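Local coordinates for potential RNA-dependent RNA polymerase (Human picobirnavirus, PDB 5I62), which copies RNA from an RNA template, probably serving both transcription and replication of the double-stranded RNA genome, at residues 44-55 / 66-77. Sequence-based numbering, arbitrary orientation.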
loop_
_atom_site.group_PDB
_atom_site.type_symbol
_atom_site.label_atom_id
_atom_site.label_comp_id
_atom_site.label_asym_id
_atom_site.label_seq_id
_atom_site.Cartn_x
_atom_site.Cartn_y
_atom_site.Cartn_z
ATOM N N LEU A 44 -10.789 19.359 15.200
ATOM C CA LEU A 44 -10.274 18.005 15.296
ATOM C C LEU A 44 -9.807 17.690 16.719
ATOM O O LEU A 44 -10.063 16.597 17.237
ATOM C CB LEU A 44 -9.154 17.846 14.277
ATOM C CG LEU A 44 -8.363 16.555 14.230
ATOM C CD1 LEU A 44 -9.246 15.409 13.769
ATOM C CD2 LEU A 44 -7.191 16.781 13.281
ATOM N N GLU A 45 -9.149 18.651 17.370
ATOM C CA GLU A 45 -8.696 18.468 18.748
ATOM C C GLU A 45 -9.868 18.136 19.664
ATOM O O GLU A 45 -9.814 17.176 20.442
ATOM C CB GLU A 45 -7.985 19.732 19.242
ATOM C CG GLU A 45 -6.683 20.106 18.525
ATOM C CD GLU A 45 -6.903 20.478 17.059
ATOM O OE1 GLU A 45 -7.593 21.491 16.782
ATOM O OE2 GLU A 45 -6.384 19.750 16.187
ATOM N N SER A 46 -10.949 18.916 19.564
ATOM C CA SER A 46 -12.095 18.723 20.447
ATOM C C SER A 46 -12.764 17.374 20.219
ATOM O O SER A 46 -13.174 16.719 21.178
ATOM C CB SER A 46 -13.089 19.859 20.260
ATOM O OG SER A 46 -12.571 21.048 20.831
ATOM N N ILE A 47 -12.910 16.957 18.958
ATOM C CA ILE A 47 -13.400 15.609 18.672
ATOM C C ILE A 47 -12.517 14.582 19.357
ATOM O O ILE A 47 -12.992 13.709 20.094
ATOM C CB ILE A 47 -13.450 15.352 17.155
ATOM C CG1 ILE A 47 -14.429 16.308 16.468
ATOM C CG2 ILE A 47 -13.814 13.883 16.882
ATOM C CD1 ILE A 47 -14.132 16.490 15.006
ATOM N N CYS A 48 -11.209 14.668 19.119
ATOM C CA CYS A 48 -10.292 13.689 19.693
ATOM C C CYS A 48 -10.304 13.755 21.214
ATOM O O CYS A 48 -10.337 12.720 21.889
ATOM C CB CYS A 48 -8.887 13.921 19.147
ATOM S SG CYS A 48 -8.708 13.459 17.394
ATOM N N ASP A 49 -10.296 14.973 21.772
ATOM C CA ASP A 49 -10.286 15.124 23.226
ATOM C C ASP A 49 -11.511 14.469 23.852
ATOM O O ASP A 49 -11.415 13.813 24.899
ATOM C CB ASP A 49 -10.217 16.605 23.603
ATOM C CG ASP A 49 -8.840 17.221 23.356
ATOM O OD1 ASP A 49 -7.885 16.475 23.040
ATOM O OD2 ASP A 49 -8.713 18.464 23.470
ATOM N N GLU A 50 -12.673 14.634 23.215
ATOM C CA GLU A 50 -13.908 14.079 23.757
ATOM C C GLU A 50 -13.884 12.555 23.742
ATOM O O GLU A 50 -14.250 11.902 24.732
ATOM C CB GLU A 50 -15.106 14.617 22.969
ATOM C CG GLU A 50 -16.427 14.326 23.642
ATOM C CD GLU A 50 -16.591 15.121 24.936
ATOM O OE1 GLU A 50 -17.500 14.794 25.731
ATOM O OE2 GLU A 50 -15.812 16.077 25.156
ATOM N N TRP A 51 -13.451 11.966 22.627
ATOM C CA TRP A 51 -13.358 10.511 22.579
ATOM C C TRP A 51 -12.300 9.997 23.552
ATOM O O TRP A 51 -12.465 8.929 24.152
ATOM C CB TRP A 51 -13.055 10.026 21.162
ATOM C CG TRP A 51 -12.735 8.555 21.147
ATOM C CD1 TRP A 51 -11.546 7.969 20.803
ATOM C CD2 TRP A 51 -13.604 7.493 21.544
ATOM N NE1 TRP A 51 -11.630 6.600 20.954
ATOM C CE2 TRP A 51 -12.881 6.282 21.408
ATOM C CE3 TRP A 51 -14.925 7.443 21.999
ATOM C CZ2 TRP A 51 -13.437 5.043 21.705
ATOM C CZ3 TRP A 51 -15.476 6.211 22.304
ATOM C CH2 TRP A 51 -14.731 5.024 22.153
ATOM N N TYR A 52 -11.214 10.759 23.734
ATOM C CA TYR A 52 -10.128 10.321 24.608
ATOM C C TYR A 52 -10.607 10.120 26.038
ATOM O O TYR A 52 -10.115 9.232 26.747
ATOM C CB TYR A 52 -8.986 11.329 24.581
ATOM C CG TYR A 52 -7.658 10.736 24.998
ATOM C CD1 TYR A 52 -7.391 10.431 26.328
ATOM C CD2 TYR A 52 -6.693 10.428 24.048
ATOM C CE1 TYR A 52 -6.182 9.859 26.707
ATOM C CE2 TYR A 52 -5.479 9.871 24.409
ATOM C CZ TYR A 52 -5.229 9.589 25.741
ATOM O OH TYR A 52 -4.023 9.034 26.100
ATOM N N LYS A 53 -11.565 10.940 26.485
ATOM C CA LYS A 53 -12.101 10.782 27.833
ATOM C C LYS A 53 -12.631 9.379 28.079
ATOM O O LYS A 53 -12.585 8.894 29.211
ATOM C CB LYS A 53 -13.217 11.788 28.098
ATOM C CG LYS A 53 -12.791 13.231 28.127
ATOM C CD LYS A 53 -14.012 14.101 28.408
ATOM C CE LYS A 53 -13.728 15.556 28.153
ATOM N NZ LYS A 53 -14.962 16.372 28.317
ATOM N N LYS A 54 -13.155 8.725 27.042
ATOM C CA LYS A 54 -13.672 7.369 27.167
ATOM C C LYS A 54 -12.649 6.301 26.757
ATOM O O LYS A 54 -12.621 5.215 27.353
ATOM C CB LYS A 54 -14.931 7.178 26.322
ATOM C CG LYS A 54 -15.574 8.262 25.654
ATOM C CD LYS A 54 -16.923 7.854 25.078
ATOM C CE LYS A 54 -17.317 9.027 24.251
ATOM N NZ LYS A 54 -18.559 8.697 23.696
ATOM N N LEU A 55 -11.806 6.591 25.755
ATOM C CA LEU A 55 -10.750 5.656 25.365
ATOM C C LEU A 55 -9.883 5.292 26.558
ATOM O O LEU A 55 -9.564 4.117 26.777
ATOM C CB LEU A 55 -9.885 6.267 24.267
ATOM C CG LEU A 55 -8.809 5.336 23.696
ATOM C CD1 LEU A 55 -9.461 4.095 23.128
ATOM C CD2 LEU A 55 -7.964 6.038 22.641
ATOM N N MET A 66 -3.219 1.386 24.762
ATOM C CA MET A 66 -3.238 2.832 24.961
ATOM C C MET A 66 -1.988 3.483 24.379
ATOM O O MET A 66 -2.070 4.555 23.767
ATOM C CB MET A 66 -3.381 3.157 26.449
ATOM C CG MET A 66 -3.531 4.651 26.783
ATOM S SD MET A 66 -4.970 5.456 26.015
ATOM C CE MET A 66 -6.245 4.319 26.432
ATOM N N GLU A 67 -0.821 2.854 24.558
ATOM C CA GLU A 67 0.400 3.380 23.946
ATOM C C GLU A 67 0.284 3.424 22.434
ATOM O O GLU A 67 0.733 4.383 21.799
ATOM C CB GLU A 67 1.611 2.532 24.318
ATOM C CG GLU A 67 2.032 2.612 25.750
ATOM C CD GLU A 67 2.652 1.296 26.220
ATOM O OE1 GLU A 67 2.424 0.904 27.389
ATOM O OE2 GLU A 67 3.335 0.634 25.399
ATOM N N PHE A 68 -0.270 2.363 21.844
ATOM C CA PHE A 68 -0.497 2.297 20.403
ATOM C C PHE A 68 -1.414 3.425 19.948
ATOM O O PHE A 68 -1.119 4.126 18.976
ATOM C CB PHE A 68 -1.076 0.918 20.088
ATOM C CG PHE A 68 -1.698 0.766 18.720
ATOM C CD1 PHE A 68 -0.921 0.492 17.608
ATOM C CD2 PHE A 68 -3.075 0.787 18.576
ATOM C CE1 PHE A 68 -1.507 0.291 16.361
ATOM C CE2 PHE A 68 -3.664 0.589 17.333
ATOM C CZ PHE A 68 -2.865 0.336 16.224
ATOM N N GLU A 69 -2.512 3.635 20.675
ATOM C CA GLU A 69 -3.440 4.715 20.368
ATOM C C GLU A 69 -2.777 6.084 20.514
ATOM O O GLU A 69 -2.943 6.956 19.651
ATOM C CB GLU A 69 -4.663 4.614 21.278
ATOM C CG GLU A 69 -5.615 3.460 20.963
ATOM C CD GLU A 69 -6.721 3.875 19.999
ATOM O OE1 GLU A 69 -6.533 4.896 19.298
ATOM O OE2 GLU A 69 -7.770 3.186 19.943
ATOM N N ASP A 70 -2.050 6.300 21.622
ATOM C CA ASP A 70 -1.319 7.545 21.838
ATOM C C ASP A 70 -0.324 7.818 20.719
ATOM O O ASP A 70 -0.182 8.959 20.260
ATOM C CB ASP A 70 -0.573 7.505 23.173
ATOM C CG ASP A 70 -1.459 7.820 24.362
ATOM O OD1 ASP A 70 -2.613 8.250 24.157
ATOM O OD2 ASP A 70 -0.989 7.650 25.508
ATOM N N ASP A 71 0.409 6.784 20.301
ATOM C CA ASP A 71 1.334 6.918 19.180
ATOM C C ASP A 71 0.627 7.413 17.914
ATOM O O ASP A 71 1.098 8.346 17.253
ATOM C CB ASP A 71 2.021 5.581 18.926
ATOM C CG ASP A 71 2.974 5.629 17.760
ATOM O OD1 ASP A 71 4.015 6.316 17.849
ATOM O OD2 ASP A 71 2.672 4.986 16.736
ATOM N N LEU A 72 -0.494 6.783 17.540
ATOM C CA LEU A 72 -1.153 7.161 16.292
ATOM C C LEU A 72 -1.899 8.485 16.427
ATOM O O LEU A 72 -2.100 9.191 15.429
ATOM C CB LEU A 72 -2.089 6.046 15.827
ATOM C CG LEU A 72 -1.328 4.800 15.346
ATOM C CD1 LEU A 72 -2.247 3.670 14.949
ATOM C CD2 LEU A 72 -0.444 5.186 14.161
ATOM N N ARG A 73 -2.328 8.826 17.644
ATOM C CA ARG A 73 -2.939 10.127 17.886
ATOM C C ARG A 73 -2.022 11.269 17.454
ATOM O O ARG A 73 -2.501 12.299 16.963
ATOM C CB ARG A 73 -3.295 10.269 19.362
ATOM C CG ARG A 73 -3.928 11.600 19.681
ATOM C CD ARG A 73 -4.480 11.648 21.086
ATOM N NE ARG A 73 -5.547 12.641 21.163
ATOM C CZ ARG A 73 -5.929 13.248 22.282
ATOM N NH1 ARG A 73 -5.312 12.977 23.425
ATOM N NH2 ARG A 73 -6.914 14.138 22.254
ATOM N N LYS A 74 -0.705 11.100 17.612
ATOM C CA LYS A 74 0.235 12.146 17.236
ATOM C C LYS A 74 0.282 12.380 15.730
ATOM O O LYS A 74 0.799 13.415 15.307
ATOM C CB LYS A 74 1.633 11.810 17.736
ATOM C CG LYS A 74 1.726 11.558 19.227
ATOM C CD LYS A 74 3.149 11.157 19.583
ATOM C CE LYS A 74 3.329 11.039 21.076
ATOM N NZ LYS A 74 4.591 10.300 21.371
ATOM N N LYS A 75 -0.218 11.444 14.911
ATOM C CA LYS A 75 -0.227 11.615 13.460
ATOM C C LYS A 75 -1.530 12.217 12.949
ATOM O O LYS A 75 -1.591 12.629 11.783
ATOM C CB LYS A 75 0.017 10.278 12.743
ATOM C CG LYS A 75 1.334 9.547 13.100
ATOM C CD LYS A 75 2.585 10.304 12.674
ATOM C CE LYS A 75 3.844 9.447 12.918
ATOM N NZ LYS A 75 5.116 10.096 12.454
ATOM N N VAL A 76 -2.568 12.255 13.786
ATOM C CA VAL A 76 -3.867 12.763 13.375
ATOM C C VAL A 76 -3.724 14.190 12.868
ATOM O O VAL A 76 -3.035 15.020 13.478
ATOM C CB VAL A 76 -4.855 12.655 14.544
ATOM C CG1 VAL A 76 -6.140 13.376 14.226
ATOM C CG2 VAL A 76 -5.133 11.176 14.852
ATOM N N GLY A 77 -4.335 14.468 11.723
ATOM C CA GLY A 77 -4.297 15.789 11.142
ATOM C C GLY A 77 -4.715 15.795 9.684
ATOM O O GLY A 77 -5.296 14.835 9.168
#
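Cys48 lies across from Arg73, and Leu55 from Met66, where helix 44-55 and residues 66-73 run antiparallel (173°) with axes 12.4 Å apart. The Arg73 chain, extended from a chi1 of 180° that sets CG opposite the backbone N, carries its guanidinium across the gap. Tyr52 CD2 lies over one face of this guanidinium, 3.0 Å from Arg73 NH1, with the two planes 25° apart. Arg73 NH2 makes a salt bridge with Asp49 OD1 at 2.6 Å, although the bent hydrogen bond is weak and the carboxylate stands nearly perpendicular to the guanidinium. Tyr52 OH donates to the syn lone pair of Asp70 OD1 (2.5 Å), and the carboxylate, almost coplanar with the ring, meets it at the edge. Met66 SD makes an oblique Met-aromatic contact with that ring, while Met66 CE comes 3.3 Å from Leu55 O. Leu55 CD2 packs on the Glu69 carboxylate, which is held by hydrogen bonds to Ser418, Thr419, Met420 and His457. At the far end Leu44 CD2 touches CG1 of Val76 (3.7 Å), which ends the type I turn begun at Arg73. Helix 419-427 lies against both segments, packing on Leu44, Cys48, Trp51 and Arg73, and helix 460-469 packs against Ile47 and Trp51.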